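Local coordinates for protein Polyphosphate:AMP phosphotransferase (Pseudomonas aeruginosa PAO1, PDB 3CZP) that transfers phosphate from inorganic polyphosphate to AMP to make ADP, acts less efficiently on GMP, and works as a magnesium-dependent homodimer, at residues I435-E438 against D439-R443; A336-E339 against E340-A343; S264-L267 against G268-L271. All blocks are in the same frame, centred on the assembly; numbering follows the deposited sequence.

Contact 1: I435-E438 against D439-R443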
# COMPACT_ATOMS: atom_id res chain seq x y z
N ILE A 435 -4.59 -31.31 12.83
CA ILE A 435 -4.90 -31.45 11.38
C ILE A 435 -6.37 -31.15 11.07
O ILE A 435 -7.28 -31.88 11.49
CB ILE A 435 -4.49 -32.86 10.84
CG1 ILE A 435 -2.96 -32.96 10.72
CG2 ILE A 435 -5.16 -33.15 9.48
CD1 ILE A 435 -2.35 -32.08 9.61
N THR A 436 -6.59 -30.09 10.29
CA THR A 436 -7.89 -29.43 10.22
C THR A 436 -8.93 -30.21 9.41
O THR A 436 -8.63 -31.26 8.83
CB THR A 436 -7.72 -27.98 9.67
OG1 THR A 436 -7.20 -28.02 8.34
CG2 THR A 436 -6.77 -27.17 10.56
N GLU A 437 -10.16 -29.70 9.40
CA GLU A 437 -11.30 -30.33 8.71
C GLU A 437 -11.07 -30.50 7.19
O GLU A 437 -11.52 -31.49 6.59
CB GLU A 437 -12.60 -29.53 8.96
CG GLU A 437 -13.88 -30.19 8.42
CD GLU A 437 -15.15 -29.40 8.74
OE1 GLU A 437 -15.13 -28.15 8.65
OE2 GLU A 437 -16.18 -30.03 9.08
N GLU A 438 -10.35 -29.55 6.59
CA GLU A 438 -10.19 -29.46 5.13
C GLU A 438 -9.11 -30.37 4.52
O GLU A 438 -9.31 -30.89 3.42
CB GLU A 438 -9.93 -28.01 4.71
CG GLU A 438 -8.62 -27.38 5.24
CD GLU A 438 -8.15 -26.20 4.40
OE1 GLU A 438 -9.00 -25.44 3.90
OE2 GLU A 438 -6.92 -26.04 4.25
N ASP A 439 -7.97 -30.54 5.19
CA ASP A 439 -6.84 -31.26 4.58
C ASP A 439 -6.93 -32.79 4.76
O ASP A 439 -6.01 -33.51 4.36
CB ASP A 439 -5.48 -30.69 4.99
CG ASP A 439 -5.30 -30.57 6.50
OD1 ASP A 439 -6.09 -29.86 7.16
OD2 ASP A 439 -4.33 -31.15 7.02
N TRP A 440 -8.03 -33.27 5.35
CA TRP A 440 -8.46 -34.67 5.17
C TRP A 440 -9.26 -34.85 3.87
O TRP A 440 -9.26 -35.93 3.29
CB TRP A 440 -9.29 -35.16 6.37
CG TRP A 440 -8.44 -35.51 7.53
CD1 TRP A 440 -8.32 -34.81 8.70
CD2 TRP A 440 -7.55 -36.63 7.63
NE1 TRP A 440 -7.42 -35.45 9.53
CE2 TRP A 440 -6.93 -36.56 8.90
CE3 TRP A 440 -7.23 -37.69 6.77
CZ2 TRP A 440 -6.00 -37.52 9.34
CZ3 TRP A 440 -6.30 -38.65 7.21
CH2 TRP A 440 -5.70 -38.55 8.48
N ARG A 441 -9.93 -33.79 3.43
CA ARG A 441 -10.59 -33.76 2.12
C ARG A 441 -9.56 -33.63 0.98
O ARG A 441 -9.62 -34.41 0.03
CB ARG A 441 -11.66 -32.66 2.05
CG ARG A 441 -12.77 -32.78 3.10
CD ARG A 441 -13.74 -31.60 3.10
NE ARG A 441 -14.60 -31.58 4.29
CZ ARG A 441 -15.67 -30.80 4.47
NH1 ARG A 441 -16.36 -30.87 5.60
NH2 ARG A 441 -16.05 -29.94 3.53
N ASN A 442 -8.62 -32.68 1.08
CA ASN A 442 -7.54 -32.50 0.06
C ASN A 442 -6.71 -33.77 -0.19
O ASN A 442 -6.18 -33.97 -1.29
CB ASN A 442 -6.56 -31.38 0.46
CG ASN A 442 -7.18 -29.97 0.40
OD1 ASN A 442 -8.13 -29.72 -0.34
ND2 ASN A 442 -6.61 -29.05 1.19
N ARG A 443 -6.60 -34.61 0.84
CA ARG A 443 -5.88 -35.88 0.76
C ARG A 443 -6.61 -36.88 -0.16
O ARG A 443 -5.97 -37.69 -0.83
CB ARG A 443 -5.68 -36.43 2.18
CG ARG A 443 -5.21 -37.87 2.27
CD ARG A 443 -4.96 -38.30 3.73
NE ARG A 443 -4.41 -39.66 3.80
CZ ARG A 443 -3.17 -40.00 3.48
NH1 ARG A 443 -2.31 -39.08 3.05
NH2 ARG A 443 -2.79 -41.25 3.55
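The backbone winds through a tight turn here, with Glu438 O taking the amide of Asn442 at 3.0 Å from N to O, and the Arg441 amide adding a second, weak bond to the same oxygen. Within that turn the side chain of Asp439 folds back toward the residues before it. Its CG sits between the backbone N and the carbonyl carbon (chi1 53°), which brings the carboxylate across the side chains of Ile435 and Thr436 at about a right angle. The two oxygens meet very different company. OD1 accepts the hydroxyl of Thr436, a very short bond of 2.5 Å from Thr436 OG1 to Asp439 OD1. Asp439 OD2 lies instead against Ile435, 3.3 Å from CG2 and 3.4 Å from CD1. The same Ile435 CG2 also reaches the pyrrole side of the indole, 3.2 Å from Trp440 NE1, so that one methyl is shared between an acid and an aromatic ring. Trp440 also meets Phe422 of helix 415-427 edge-to-face, and Ile435 packs on Phe422 too. Farther out, Glu437 and Arg441, four residues apart, run side by side in the same direction and end in a salt bridge of 3.6 Å between Glu437 OE2 and Arg441 NH1, with the carboxylate and guanidinium planes turned 54° from each other. Asp439 and Asn442 both touch Asp309, in the loop between strand 300-307 and helix 313-321, where P-loop proteins carry their phosphate-binding loop. The chemistry is thus split: the Thr436 hydroxyl anchors OD1 of the buried Asp439 while OD2 lies against isoleucine carbons, and the Glu437–Arg441 pair is long and lies among exposed residues, so it is probably screened by solvent.

Contact 2: A336-E339 against E340-A343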
# COMPACT_ATOMS: atom_id res chain seq x y z
N ALA A 336 -5.90 -16.77 1.43
CA ALA A 336 -7.07 -16.27 0.69
C ALA A 336 -6.86 -14.77 0.48
O ALA A 336 -6.35 -14.08 1.38
CB ALA A 336 -8.37 -16.60 1.53
N PRO A 337 -7.17 -14.25 -0.72
CA PRO A 337 -6.99 -12.81 -0.85
C PRO A 337 -7.87 -11.92 0.06
O PRO A 337 -9.02 -12.24 0.34
CB PRO A 337 -7.32 -12.55 -2.30
CG PRO A 337 -8.23 -13.70 -2.67
CD PRO A 337 -7.61 -14.84 -1.98
N THR A 338 -7.30 -10.81 0.54
CA THR A 338 -8.03 -9.82 1.31
C THR A 338 -8.93 -9.00 0.36
O THR A 338 -8.87 -9.16 -0.87
CB THR A 338 -7.05 -8.90 2.08
OG1 THR A 338 -6.26 -8.19 1.12
CG2 THR A 338 -6.12 -9.66 2.92
N GLU A 339 -9.77 -8.16 0.92
CA GLU A 339 -10.71 -7.31 0.16
C GLU A 339 -10.04 -6.42 -0.90
O GLU A 339 -10.49 -6.31 -2.06
CB GLU A 339 -11.51 -6.48 1.19
CG GLU A 339 -12.17 -5.23 0.71
CD GLU A 339 -13.34 -4.80 1.59
OE1 GLU A 339 -13.32 -5.11 2.81
OE2 GLU A 339 -14.28 -4.21 1.02
N GLU A 340 -8.94 -5.78 -0.49
CA GLU A 340 -8.16 -4.91 -1.36
C GLU A 340 -7.41 -5.67 -2.44
O GLU A 340 -7.10 -5.07 -3.48
CB GLU A 340 -7.21 -4.01 -0.53
CG GLU A 340 -7.90 -2.75 0.00
CD GLU A 340 -7.08 -1.91 0.99
OE1 GLU A 340 -7.74 -1.17 1.73
OE2 GLU A 340 -5.82 -1.95 1.01
N GLU A 341 -7.08 -6.95 -2.20
CA GLU A 341 -6.54 -7.84 -3.21
C GLU A 341 -7.60 -8.36 -4.19
O GLU A 341 -7.32 -8.54 -5.38
CB GLU A 341 -5.87 -9.03 -2.58
CG GLU A 341 -4.58 -8.60 -1.84
CD GLU A 341 -4.04 -9.65 -0.95
OE1 GLU A 341 -4.78 -10.64 -0.58
OE2 GLU A 341 -2.88 -9.46 -0.55
N ARG A 342 -8.79 -8.62 -3.67
CA ARG A 342 -9.87 -9.09 -4.52
C ARG A 342 -10.38 -7.99 -5.53
O ARG A 342 -10.92 -8.32 -6.59
CB ARG A 342 -10.99 -9.59 -3.64
CG ARG A 342 -10.70 -10.97 -2.99
CD ARG A 342 -12.00 -11.60 -2.38
NE ARG A 342 -12.75 -10.62 -1.55
CZ ARG A 342 -12.66 -10.47 -0.22
NH1 ARG A 342 -11.89 -11.24 0.56
NH2 ARG A 342 -13.40 -9.53 0.38
N ALA A 343 -10.20 -6.72 -5.19
CA ALA A 343 -10.60 -5.57 -6.02
C ALA A 343 -9.61 -5.35 -7.15
O ALA A 343 -9.77 -4.42 -7.94
CB ALA A 343 -10.69 -4.32 -5.17
O HOH W 1 -4.41 -12.44 1.47
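Glu341 reaches back along the start of helix 339-342 and crosses Thr338 at a slant, laying its carboxylate beside the threonine backbone. Glu341 OE1 takes the amide of Thr338 at 2.8 Å from N, with the N-H coming from above the carboxylate plane, 37° out of it. A water fastens the same OE1 to Ala336 O, and Pro337 CA lies 3.1 Å from Glu341 OE1. The other oxygen, OE2, is held by Arg352 in a salt bridge. On another flank Arg342 crosses the ring of Pro337 at about a right angle, CG against CG at 3.7 Å. Its chain then bends at chi3 (-47°), folding the guanidinium over the backbone: Glu339 CA and Thr338 C cover one of its faces, and Arg342 NH1 makes a weak bond to Pro337 O at 3.0 Å. Arg342 N meanwhile closes the first turn on Thr338 O at 2.9 Å. Glu340 has an alternate conformer; in the one given, the Thr338 hydroxyl bonds Glu340 of the second subunit, and Glu340 of this chain bonds Thr338 there in return. Thr338 is therefore an N-cap whose N3 glutamate supplies one half of a capping box, the side-chain-to-N-cap-amide bond, while the hydroxyl serves the dimer interface; the arrangement is that of a capped one-turn helix placed at the subunit boundary.

Contact 3: S264-L267 against G268-L271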
# COMPACT_ATOMS: atom_id res chain seq x y z
N SER A 264 8.57 -40.34 -11.22
CA SER A 264 9.97 -40.71 -11.38
C SER A 264 10.92 -40.23 -10.27
O SER A 264 12.09 -40.61 -10.26
CB SER A 264 10.51 -40.29 -12.75
OG SER A 264 10.88 -38.92 -12.78
N LEU A 265 10.45 -39.42 -9.33
CA LEU A 265 11.30 -39.06 -8.18
C LEU A 265 11.64 -40.25 -7.31
O LEU A 265 10.81 -41.14 -7.11
CB LEU A 265 10.64 -38.03 -7.27
CG LEU A 265 10.54 -36.64 -7.86
CD1 LEU A 265 9.65 -35.80 -6.96
CD2 LEU A 265 11.94 -36.08 -7.98
N ASP A 266 12.84 -40.20 -6.75
CA ASP A 266 13.28 -41.20 -5.80
C ASP A 266 13.09 -40.61 -4.40
O ASP A 266 13.97 -39.96 -3.83
CB ASP A 266 14.72 -41.58 -6.09
CG ASP A 266 15.26 -42.60 -5.13
OD1 ASP A 266 14.52 -42.98 -4.18
OD2 ASP A 266 16.43 -42.99 -5.30
N LEU A 267 11.92 -40.89 -3.85
CA LEU A 267 11.54 -40.36 -2.55
C LEU A 267 12.11 -41.19 -1.40
O LEU A 267 11.81 -40.92 -0.24
CB LEU A 267 10.02 -40.33 -2.44
CG LEU A 267 9.21 -39.49 -3.42
CD1 LEU A 267 7.76 -39.57 -3.03
CD2 LEU A 267 9.68 -38.05 -3.45
N GLY A 268 12.92 -42.20 -1.75
CA GLY A 268 13.66 -43.01 -0.78
C GLY A 268 14.95 -42.36 -0.29
O GLY A 268 15.62 -42.91 0.56
N GLN A 269 15.30 -41.18 -0.79
CA GLN A 269 16.57 -40.53 -0.39
C GLN A 269 16.54 -39.87 0.99
O GLN A 269 15.49 -39.37 1.42
CB GLN A 269 16.98 -39.49 -1.41
CG GLN A 269 17.24 -40.04 -2.79
CD GLN A 269 17.38 -38.92 -3.78
OE1 GLN A 269 18.49 -38.49 -4.08
NE2 GLN A 269 16.25 -38.40 -4.24
N TYR A 270 17.70 -39.84 1.65
CA TYR A 270 17.84 -39.27 3.00
C TYR A 270 19.28 -38.88 3.40
O TYR A 270 20.23 -39.15 2.70
CB TYR A 270 17.28 -40.25 4.04
CG TYR A 270 18.08 -41.52 4.21
CD1 TYR A 270 19.00 -41.65 5.25
CD2 TYR A 270 17.94 -42.57 3.31
CE1 TYR A 270 19.74 -42.81 5.42
CE2 TYR A 270 18.69 -43.75 3.46
CZ TYR A 270 19.57 -43.86 4.52
OH TYR A 270 20.31 -45.00 4.67
N LEU A 271 19.37 -38.19 4.54
CA LEU A 271 20.63 -37.78 5.13
C LEU A 271 20.70 -38.28 6.57
O LEU A 271 19.75 -38.10 7.36
CB LEU A 271 20.77 -36.25 5.10
CG LEU A 271 21.37 -35.59 3.86
CD1 LEU A 271 21.46 -34.04 4.01
CD2 LEU A 271 22.76 -36.21 3.55
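Asp266 and Gln269 stand at the two ends of a type I beta turn; the Gln269 side chain ties these ends together, while that of Asp266 bonds within the turn. The Asp266 side chain leaves with CG anti to the backbone N (chi1 179°), lying beside its own carbonyl carbon, and so swings forward along the chain. That carries OD1 to the amide of Gly268, 3.0 Å from Asp266 OD1 to Gly268 N. The N-H meets the anti side of the oxygen, somewhat out of the carboxylate plane. A side-chain oxygen bonded to the amide two residues on makes this an Asx turn, laid over the start of the beta turn. Gly268 CA follows closely, 3.5 Å from Asp266 OD1.

Gln269 works in the reverse sense, from the end of the turn to its start. Its CG lies anti to the carbonyl carbon and its chain runs extended beyond CG, passing 3.4 Å from Asp266 O at the CG atom before the amide arrives. Gln269 NE2 then gives Asp266 O a straight bond of 2.8 Å (160° at the hydrogen), on a lone pair in the carbonyl plane, with the acceptor also close to the plane of the glutamine amide. This bond holds the amide of Gln269; the carboxylate and amide planes lie 24° apart. The closest approach between these two side chains is 4.0 Å, from Asp266 OD2 to Gln269 CG, so the pairing runs through the backbone oxygen.

Leu267, at the second position of the turn, sends its side chain to Glu471, Asp414 and Asn473. Placed between helices 260-263 and 273-292, the turn runs past strand 467-471, an outermost strand of its sheet: Leu265 packs on Leu469, Gln269 touches Glu471 and Phe477, and Leu271 rests on helix 475-496.

Overall arrangement
Along the chain the order is contact 3, contact 2, contact 1, and none touches another. Contact 3 lies between helices 260-263 and 273-292, beside strand 467-471 at one border of the second domain's parallel five-stranded sheet. Contact 2 follows strand 330-333 at the other border, and the two centres are 39 Å apart. Contact 1 lies between helices 415-427 and 446-460, its centre 24 Å from that of contact 2 and 25 Å from that of contact 3. Contact 2 alone meets the second subunit, and it also touches Lys100 of the N-terminal half. The second domain therefore takes part in dimer contacts, although the N-terminal domain, apparently inactive, may be responsible for dimerization.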